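Local coordinates for protein apicoplast TIC22, putative (Plasmodium falciparum 3D7, PDB 4E6Z) that probably acts as a chaperone, essential for protein import into the apicoplast, the plastid of the malaria parasite, at residues Lys172-Asn177 with Asp215-Lys220; Glu75-Phe80 with Phe255-Ser260. One frame throughout, in Å; residues are numbered along the deposited sequence.

Interaction 1 of 2, residues Lys172-Asn177 with Asp215-Lys220; sequences KRQLQN and DLEDLK
Q174 meets the first turn of helix 216-227 with its amide: the side-chain oxygen Q174 OE1 accepts the N-H of L216, the first residue of that helix, so a distant helix supplies the partner for a helix N-terminus. Helices 172-179 and 216-227 approach each other here in the Tic22 fold, their short axes 11.4 Å apart at closest and inclined by 62°, so polar side chains bridge the gap. The tight part is the buried Q174 carboxamide. L216 N gives an almost straight bond to Q174 OE1 (2.9 Å, 174° at the hydrogen), while N177 ND2, from Q174's own helix, reaches the same oxygen. Each donor stands well out of the carbonyl plane, one on each face, so the oxygen is gripped from both sides. A bend at chi2 folds the Q174 chain, and its amide lies stacked near the D215 carboxylate, the planes 15° apart. Beside these bonds N177 CB rests on L216 CD2 at 3.8 Å, a small apolar touch. Toward the exposed R173 the contact slackens into charge pairing. R173 NH2 stands 3.6 Å from D215 OD2, near the guanidinium plane, though this buried oxygen has its stronger partner in S260 OG, a hydrogen bond. E217 OE1 lies over the guanidinium face, where attraction of charge alone remains. The other E217 oxygen belongs to the tight part: Q174 NE2 donates to E217 OE2 at 2.6 Å, from above the carboxylate plane.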
ATOM      1  N   LYS A 172      -1.909  -4.104  -7.678  1.00 38.65           N
ATOM      2  CA  LYS A 172      -2.573  -5.082  -8.530  1.00 47.64           C
ATOM      3  C   LYS A 172      -1.767  -6.380  -8.586  1.00 44.46           C
ATOM      4  O   LYS A 172      -2.326  -7.471  -8.540  1.00 42.96           O
ATOM      5  CB  LYS A 172      -2.761  -4.515  -9.936  1.00 50.41           C
ATOM      6  CG  LYS A 172      -3.526  -5.416 -10.883  1.00 68.25           C
ATOM      7  CD  LYS A 172      -3.418  -4.913 -12.315  1.00 79.63           C
ATOM      8  CE  LYS A 172      -4.331  -5.691 -13.247  1.00 92.44           C
ATOM      9  NZ  LYS A 172      -5.773  -5.442 -12.955  1.00 96.20           N
ATOM     10  N   ARG A 173      -0.449  -6.243  -8.676  1.00 49.36           N
ATOM     11  CA  ARG A 173       0.446  -7.387  -8.801  1.00 52.32           C
ATOM     12  C   ARG A 173       0.551  -8.197  -7.498  1.00 49.21           C
ATOM     13  O   ARG A 173       0.730  -9.411  -7.529  1.00 43.38           O
ATOM     14  CB  ARG A 173       1.831  -6.915  -9.257  1.00 56.98           C
ATOM     15  CG  ARG A 173       2.835  -8.032  -9.463  1.00 67.66           C
ATOM     16  CD  ARG A 173       4.208  -7.484  -9.826  1.00 77.68           C
ATOM     17  NE  ARG A 173       4.744  -6.616  -8.782  1.00 84.82           N
ATOM     18  CZ  ARG A 173       6.019  -6.245  -8.695  1.00 87.99           C
ATOM     19  NH1 ARG A 173       6.900  -6.675  -9.588  1.00 97.12           N
ATOM     20  NH2 ARG A 173       6.413  -5.449  -7.708  1.00 81.93           N
ATOM     21  N   GLN A 174       0.445  -7.525  -6.356  1.00 44.21           N
ATOM     22  CA  GLN A 174       0.517  -8.212  -5.072  1.00 43.14           C
ATOM     23  C   GLN A 174      -0.793  -8.923  -4.734  1.00 45.60           C
ATOM     24  O   GLN A 174      -0.783  -9.973  -4.091  1.00 55.73           O
ATOM     25  CB  GLN A 174       0.918  -7.249  -3.948  1.00 38.23           C
ATOM     26  CG  GLN A 174       2.259  -6.560  -4.169  1.00 36.12           C
ATOM     27  CD  GLN A 174       3.373  -7.532  -4.526  1.00 43.80           C
ATOM     28  OE1 GLN A 174       3.466  -8.627  -3.968  1.00 43.00           O
ATOM     29  NE2 GLN A 174       4.226  -7.134  -5.462  1.00 36.56           N
ATOM     30  N   LEU A 175      -1.918  -8.358  -5.164  1.00 45.19           N
ATOM     31  CA  LEU A 175      -3.208  -9.016  -4.983  1.00 46.67           C
ATOM     32  C   LEU A 175      -3.215 -10.342  -5.719  1.00 51.87           C
ATOM     33  O   LEU A 175      -3.760 -11.333  -5.234  1.00 52.38           O
ATOM     34  CB  LEU A 175      -4.347  -8.134  -5.486  1.00 47.57           C
ATOM     35  CG  LEU A 175      -4.853  -7.061  -4.522  1.00 48.64           C
ATOM     36  CD1 LEU A 175      -5.654  -5.990  -5.273  1.00 51.04           C
ATOM     37  CD2 LEU A 175      -5.685  -7.707  -3.423  1.00 41.18           C
ATOM     38  N   GLN A 176      -2.602 -10.355  -6.896  1.00 46.95           N
ATOM     39  CA  GLN A 176      -2.448 -11.589  -7.645  1.00 58.80           C
ATOM     40  C   GLN A 176      -1.514 -12.558  -6.922  1.00 60.28           C
ATOM     41  O   GLN A 176      -1.821 -13.741  -6.781  1.00 64.20           O
ATOM     42  CB  GLN A 176      -1.925 -11.307  -9.051  1.00 64.39           C
ATOM     43  CG  GLN A 176      -1.881 -12.544  -9.929  1.00 73.55           C
ATOM     44  CD  GLN A 176      -3.214 -13.276  -9.977  1.00 76.11           C
ATOM     45  OE1 GLN A 176      -4.197 -12.777 -10.535  1.00 64.59           O
ATOM     46  NE2 GLN A 176      -3.250 -14.472  -9.393  1.00 76.32           N
ATOM     47  N   ASN A 177      -0.370 -12.052  -6.473  1.00 52.16           N
ATOM     48  CA  ASN A 177       0.595 -12.866  -5.740  1.00 57.01           C
ATOM     49  C   ASN A 177      -0.023 -13.525  -4.511  1.00 58.81           C
ATOM     50  O   ASN A 177       0.325 -14.651  -4.153  1.00 59.41           O
ATOM     51  CB  ASN A 177       1.801 -12.018  -5.324  1.00 51.33           C
ATOM     52  CG  ASN A 177       2.711 -11.688  -6.490  1.00 50.67           C
ATOM     53  OD1 ASN A 177       2.677 -12.350  -7.520  1.00 59.29           O
ATOM     54  ND2 ASN A 177       3.538 -10.666  -6.326  1.00 50.99           N
ATOM     55  N   ASP A 215       5.373  -6.014  -0.717  1.00 42.43           N
ATOM     56  CA  ASP A 215       5.775  -6.764  -1.902  1.00 42.92           C
ATOM     57  C   ASP A 215       6.272  -8.164  -1.554  1.00 47.11           C
ATOM     58  O   ASP A 215       7.205  -8.327  -0.767  1.00 44.71           O
ATOM     59  CB  ASP A 215       6.841  -6.005  -2.694  1.00 50.26           C
ATOM     60  CG  ASP A 215       6.271  -4.813  -3.449  1.00 59.35           C
ATOM     61  OD1 ASP A 215       5.146  -4.380  -3.116  1.00 56.91           O
ATOM     62  OD2 ASP A 215       6.948  -4.314  -4.374  1.00 64.05           O
ATOM     63  N   LEU A 216       5.633  -9.169  -2.145  1.00 45.82           N
ATOM     64  CA  LEU A 216       6.048 -10.551  -1.976  1.00 44.51           C
ATOM     65  C   LEU A 216       7.527 -10.707  -2.318  1.00 51.69           C
ATOM     66  O   LEU A 216       8.274 -11.363  -1.595  1.00 47.23           O
ATOM     67  CB  LEU A 216       5.210 -11.479  -2.860  1.00 39.18           C
ATOM     68  CG  LEU A 216       5.664 -12.946  -2.891  1.00 49.56           C
ATOM     69  CD1 LEU A 216       5.742 -13.527  -1.486  1.00 41.48           C
ATOM     70  CD2 LEU A 216       4.751 -13.791  -3.768  1.00 48.66           C
ATOM     71  N   GLU A 217       7.942 -10.092  -3.421  1.00 51.31           N
ATOM     72  CA  GLU A 217       9.317 -10.211  -3.894  1.00 51.40           C
ATOM     73  C   GLU A 217      10.338  -9.664  -2.893  1.00 55.45           C
ATOM     74  O   GLU A 217      11.481 -10.124  -2.853  1.00 54.90           O
ATOM     75  CB  GLU A 217       9.483  -9.561  -5.274  1.00 47.48           C
ATOM     76  CG  GLU A 217       8.495  -8.433  -5.573  1.00 69.05           C
ATOM     77  CD  GLU A 217       7.146  -8.931  -6.076  1.00 71.40           C
ATOM     78  OE1 GLU A 217       7.053  -9.349  -7.251  1.00 70.72           O
ATOM     79  OE2 GLU A 217       6.171  -8.892  -5.296  1.00 68.95           O
ATOM     80  N   ASP A 218       9.925  -8.693  -2.081  1.00 48.51           N
ATOM     81  CA  ASP A 218      10.780  -8.192  -1.004  1.00 42.57           C
ATOM     82  C   ASP A 218      10.929  -9.248   0.091  1.00 43.71           C
ATOM     83  O   ASP A 218      12.014  -9.444   0.634  1.00 45.38           O
ATOM     84  CB  ASP A 218      10.216  -6.899  -0.410  1.00 40.75           C
ATOM     85  CG  ASP A 218      10.342  -5.707  -1.356  1.00 52.40           C
ATOM     86  OD1 ASP A 218      11.160  -5.763  -2.301  1.00 56.63           O
ATOM     87  OD2 ASP A 218       9.624  -4.708  -1.142  1.00 48.51           O
ATOM     88  N   LEU A 219       9.826  -9.918   0.412  1.00 39.76           N
ATOM     89  CA  LEU A 219       9.826 -10.984   1.401  1.00 43.49           C
ATOM     90  C   LEU A 219      10.741 -12.122   0.968  1.00 51.80           C
ATOM     91  O   LEU A 219      11.635 -12.526   1.711  1.00 54.77           O
ATOM     92  CB  LEU A 219       8.405 -11.510   1.633  1.00 39.10           C
ATOM     93  CG  LEU A 219       8.298 -12.775   2.496  1.00 43.89           C
ATOM     94  CD1 LEU A 219       8.908 -12.547   3.865  1.00 42.91           C
ATOM     95  CD2 LEU A 219       6.851 -13.236   2.622  1.00 40.94           C
ATOM     96  N   LYS A 220      10.512 -12.635  -0.237  1.00 53.06           N
ATOM     97  CA  LYS A 220      11.331 -13.712  -0.781  1.00 54.86           C
ATOM     98  C   LYS A 220      12.801 -13.319  -0.829  1.00 58.28           C
ATOM     99  O   LYS A 220      13.687 -14.166  -0.713  1.00 64.16           O
ATOM    100  CB  LYS A 220      10.844 -14.114  -2.175  1.00 52.76           C
ATOM    101  CG  LYS A 220       9.555 -14.922  -2.163  1.00 58.31           C
ATOM    102  CD  LYS A 220       9.109 -15.305  -3.565  1.00 62.84           C
ATOM    103  CE  LYS A 220       7.845 -16.156  -3.520  1.00 66.83           C
ATOM    104  NZ  LYS A 220       7.265 -16.407  -4.873  1.00 65.77           N
TER

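Interaction 2 of 2, residues Glu75-Phe80 with Phe255-Ser260; sequences EVIPVF and FGFVPS
P259 is the bump of this contact, and V76, I77 and P78 form the hollow that receives it. No hydrogen bond crosses; the fit is one of shape, a proline ring seated against the chain where it enters strand 78-83. The CG corner of the P259 ring goes deepest, 3.3 Å from the backbone atom V76 O and 3.8 Å from V76 CG2, the methyl branch on that side of the valine. P78 adds a further wall: P78 CD lies 4.0 Å from P259 CB, the two proline side chains crossing at about a right angle. I77 also projects onto F257. With CG1 beside its backbone N (chi1 -53°) and the chain extended at chi2, its tip methyl CD1 comes over one face of the F257 ring, 4.0 Å from F257 CG and hence near the root of the ring. Around this packing, G256 bonds through its backbone to I210 and L212, joining strand 255-258 to strand 208-213, while V79 pairs with I133 on the two-stranded sheet. Helix 261-272 lies close to both prolines, with S263 touching P78 and V264 touching P259, and I77 also packs on M135 at the start of helix 135-150.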
ATOM      1  N   GLU A  75       3.381   5.756   8.407  1.00 59.95           N
ATOM      2  CA  GLU A  75       3.938   6.957   7.797  1.00 67.84           C
ATOM      3  C   GLU A  75       4.972   6.625   6.722  1.00 61.23           C
ATOM      4  O   GLU A  75       5.120   7.360   5.744  1.00 59.06           O
ATOM      5  CB  GLU A  75       4.557   7.854   8.873  1.00 81.92           C
ATOM      6  CG  GLU A  75       4.510   9.340   8.558  1.00 90.69           C
ATOM      7  CD  GLU A  75       4.884  10.198   9.756  1.00106.17           C
ATOM      8  OE1 GLU A  75       5.364   9.638  10.766  1.00107.92           O
ATOM      9  OE2 GLU A  75       4.696  11.432   9.690  1.00110.75           O
ATOM     10  N   VAL A  76       5.678   5.514   6.906  1.00 54.40           N
ATOM     11  CA  VAL A  76       6.731   5.112   5.974  1.00 58.34           C
ATOM     12  C   VAL A  76       6.180   4.438   4.715  1.00 48.48           C
ATOM     13  O   VAL A  76       6.927   4.138   3.784  1.00 52.55           O
ATOM     14  CB  VAL A  76       7.744   4.164   6.640  1.00 58.58           C
ATOM     15  CG1 VAL A  76       8.284   4.788   7.915  1.00 65.31           C
ATOM     16  CG2 VAL A  76       7.094   2.821   6.931  1.00 58.58           C
ATOM     17  N   ILE A  77       4.877   4.193   4.693  1.00 42.35           N
ATOM     18  CA  ILE A  77       4.245   3.587   3.530  1.00 42.50           C
ATOM     19  C   ILE A  77       3.709   4.664   2.585  1.00 41.44           C
ATOM     20  O   ILE A  77       2.780   5.393   2.934  1.00 33.30           O
ATOM     21  CB  ILE A  77       3.087   2.667   3.941  1.00 43.57           C
ATOM     22  CG1 ILE A  77       3.558   1.645   4.980  1.00 47.70           C
ATOM     23  CG2 ILE A  77       2.497   1.978   2.719  1.00 39.38           C
ATOM     24  CD1 ILE A  77       2.428   0.917   5.672  1.00 46.28           C
ATOM     25  N   PRO A  78       4.304   4.768   1.385  1.00 41.72           N
ATOM     26  CA  PRO A  78       3.878   5.731   0.366  1.00 42.40           C
ATOM     27  C   PRO A  78       2.510   5.378  -0.203  1.00 43.92           C
ATOM     28  O   PRO A  78       2.185   4.198  -0.329  1.00 36.65           O
ATOM     29  CB  PRO A  78       4.942   5.580  -0.732  1.00 36.14           C
ATOM     30  CG  PRO A  78       6.090   4.872  -0.080  1.00 39.72           C
ATOM     31  CD  PRO A  78       5.464   3.979   0.939  1.00 41.07           C
ATOM     32  N   VAL A  79       1.722   6.399  -0.528  1.00 37.22           N
ATOM     33  CA  VAL A  79       0.457   6.225  -1.233  1.00 34.55           C
ATOM     34  C   VAL A  79       0.404   7.237  -2.376  1.00 43.83           C
ATOM     35  O   VAL A  79       0.876   8.370  -2.238  1.00 37.21           O
ATOM     36  CB  VAL A  79      -0.748   6.436  -0.303  1.00 39.20           C
ATOM     37  CG1 VAL A  79      -2.061   6.354  -1.094  1.00 35.58           C
ATOM     38  CG2 VAL A  79      -0.725   5.425   0.825  1.00 42.42           C
ATOM     39  N   PHE A  80      -0.167   6.831  -3.505  1.00 38.51           N
ATOM     40  CA  PHE A  80      -0.112   7.653  -4.706  1.00 37.88           C
ATOM     41  C   PHE A  80      -1.482   8.048  -5.233  1.00 35.92           C
ATOM     42  O   PHE A  80      -2.410   7.244  -5.258  1.00 36.91           O
ATOM     43  CB  PHE A  80       0.702   6.952  -5.793  1.00 28.62           C
ATOM     44  CG  PHE A  80       2.099   6.619  -5.369  1.00 34.40           C
ATOM     45  CD1 PHE A  80       3.140   7.502  -5.602  1.00 34.67           C
ATOM     46  CD2 PHE A  80       2.367   5.430  -4.708  1.00 36.34           C
ATOM     47  CE1 PHE A  80       4.430   7.198  -5.195  1.00 45.00           C
ATOM     48  CE2 PHE A  80       3.649   5.123  -4.298  1.00 30.78           C
ATOM     49  CZ  PHE A  80       4.684   6.005  -4.545  1.00 39.01           C
ATOM     50  N   PHE A 255       4.843  -6.472  15.049  1.00 86.66           N
ATOM     51  CA  PHE A 255       5.003  -6.384  13.599  1.00 79.10           C
ATOM     52  C   PHE A 255       5.700  -5.103  13.153  1.00 72.83           C
ATOM     53  O   PHE A 255       5.545  -4.044  13.765  1.00 66.79           O
ATOM     54  CB  PHE A 255       3.646  -6.494  12.895  1.00 81.25           C
ATOM     55  CG  PHE A 255       3.075  -7.879  12.886  1.00 90.22           C
ATOM     56  CD1 PHE A 255       3.577  -8.844  12.029  1.00 93.67           C
ATOM     57  CD2 PHE A 255       2.029  -8.218  13.728  1.00 97.87           C
ATOM     58  CE1 PHE A 255       3.053 -10.127  12.017  1.00 94.87           C
ATOM     59  CE2 PHE A 255       1.499  -9.499  13.720  1.00100.67           C
ATOM     60  CZ  PHE A 255       2.013 -10.455  12.864  1.00 96.30           C
ATOM     61  N   GLY A 256       6.467  -5.212  12.074  1.00 68.80           N
ATOM     62  CA  GLY A 256       7.055  -4.056  11.425  1.00 77.38           C
ATOM     63  C   GLY A 256       6.684  -4.036   9.953  1.00 74.39           C
ATOM     64  O   GLY A 256       6.765  -5.059   9.276  1.00 65.78           O
ATOM     65  N   PHE A 257       6.266  -2.875   9.459  1.00 64.31           N
ATOM     66  CA  PHE A 257       5.886  -2.739   8.055  1.00 57.30           C
ATOM     67  C   PHE A 257       7.092  -2.476   7.164  1.00 58.53           C
ATOM     68  O   PHE A 257       7.887  -1.575   7.430  1.00 61.02           O
ATOM     69  CB  PHE A 257       4.856  -1.620   7.871  1.00 56.22           C
ATOM     70  CG  PHE A 257       3.460  -2.011   8.260  1.00 63.53           C
ATOM     71  CD1 PHE A 257       2.764  -2.959   7.526  1.00 58.98           C
ATOM     72  CD2 PHE A 257       2.837  -1.422   9.347  1.00 68.18           C
ATOM     73  CE1 PHE A 257       1.476  -3.324   7.879  1.00 65.56           C
ATOM     74  CE2 PHE A 257       1.549  -1.782   9.704  1.00 72.31           C
ATOM     75  CZ  PHE A 257       0.868  -2.735   8.970  1.00 71.66           C
ATOM     76  N   VAL A 258       7.226  -3.272   6.110  1.00 47.75           N
ATOM     77  CA  VAL A 258       8.239  -3.023   5.094  1.00 45.65           C
ATOM     78  C   VAL A 258       7.575  -2.616   3.779  1.00 51.51           C
ATOM     79  O   VAL A 258       7.020  -3.454   3.068  1.00 47.32           O
ATOM     80  CB  VAL A 258       9.136  -4.252   4.852  1.00 50.11           C
ATOM     81  CG1 VAL A 258      10.186  -3.932   3.796  1.00 46.42           C
ATOM     82  CG2 VAL A 258       9.796  -4.719   6.158  1.00 45.46           C
ATOM     83  N   PRO A 259       7.630  -1.318   3.454  1.00 57.92           N
ATOM     84  CA  PRO A 259       7.024  -0.793   2.227  1.00 51.55           C
ATOM     85  C   PRO A 259       7.614  -1.441   0.979  1.00 46.58           C
ATOM     86  O   PRO A 259       8.745  -1.918   1.002  1.00 51.26           O
ATOM     87  CB  PRO A 259       7.404   0.692   2.254  1.00 54.11           C
ATOM     88  CG  PRO A 259       7.745   0.986   3.675  1.00 54.84           C
ATOM     89  CD  PRO A 259       8.321  -0.270   4.226  1.00 60.32           C
ATOM     90  N   SER A 260       6.844  -1.457  -0.100  1.00 50.40           N
ATOM     91  CA  SER A 260       7.367  -1.864  -1.394  1.00 54.60           C
ATOM     92  C   SER A 260       8.618  -1.053  -1.691  1.00 48.94           C
ATOM     93  O   SER A 260       8.572   0.175  -1.702  1.00 47.88           O
ATOM     94  CB  SER A 260       6.322  -1.621  -2.485  1.00 51.04           C
ATOM     95  OG  SER A 260       6.881  -1.803  -3.774  1.00 48.48           O
TER

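The two contacts lie about 14 Å apart, centre to centre, and illustrate how a fold can join distant pieces of chain through two neighbouring strand-to-helix junctions. Along the sequence 75-80 comes first and 255-260 last, so interaction 2 encloses both segments of interaction 1. They meet directly where D215 OD2 lies 2.6 Å from S260 OG, a probable hydrogen bond between residues preceding helices 216-227 and 261-272. Strands 208-213 and 255-258, neighbours in the four-stranded mixed sheet, lead into these helices. Interaction 1 ties helix 172-179 to the first; interaction 2 sets the entrance of strand 78-83 against the turn before the second, bringing the two-stranded and four-stranded sheets together.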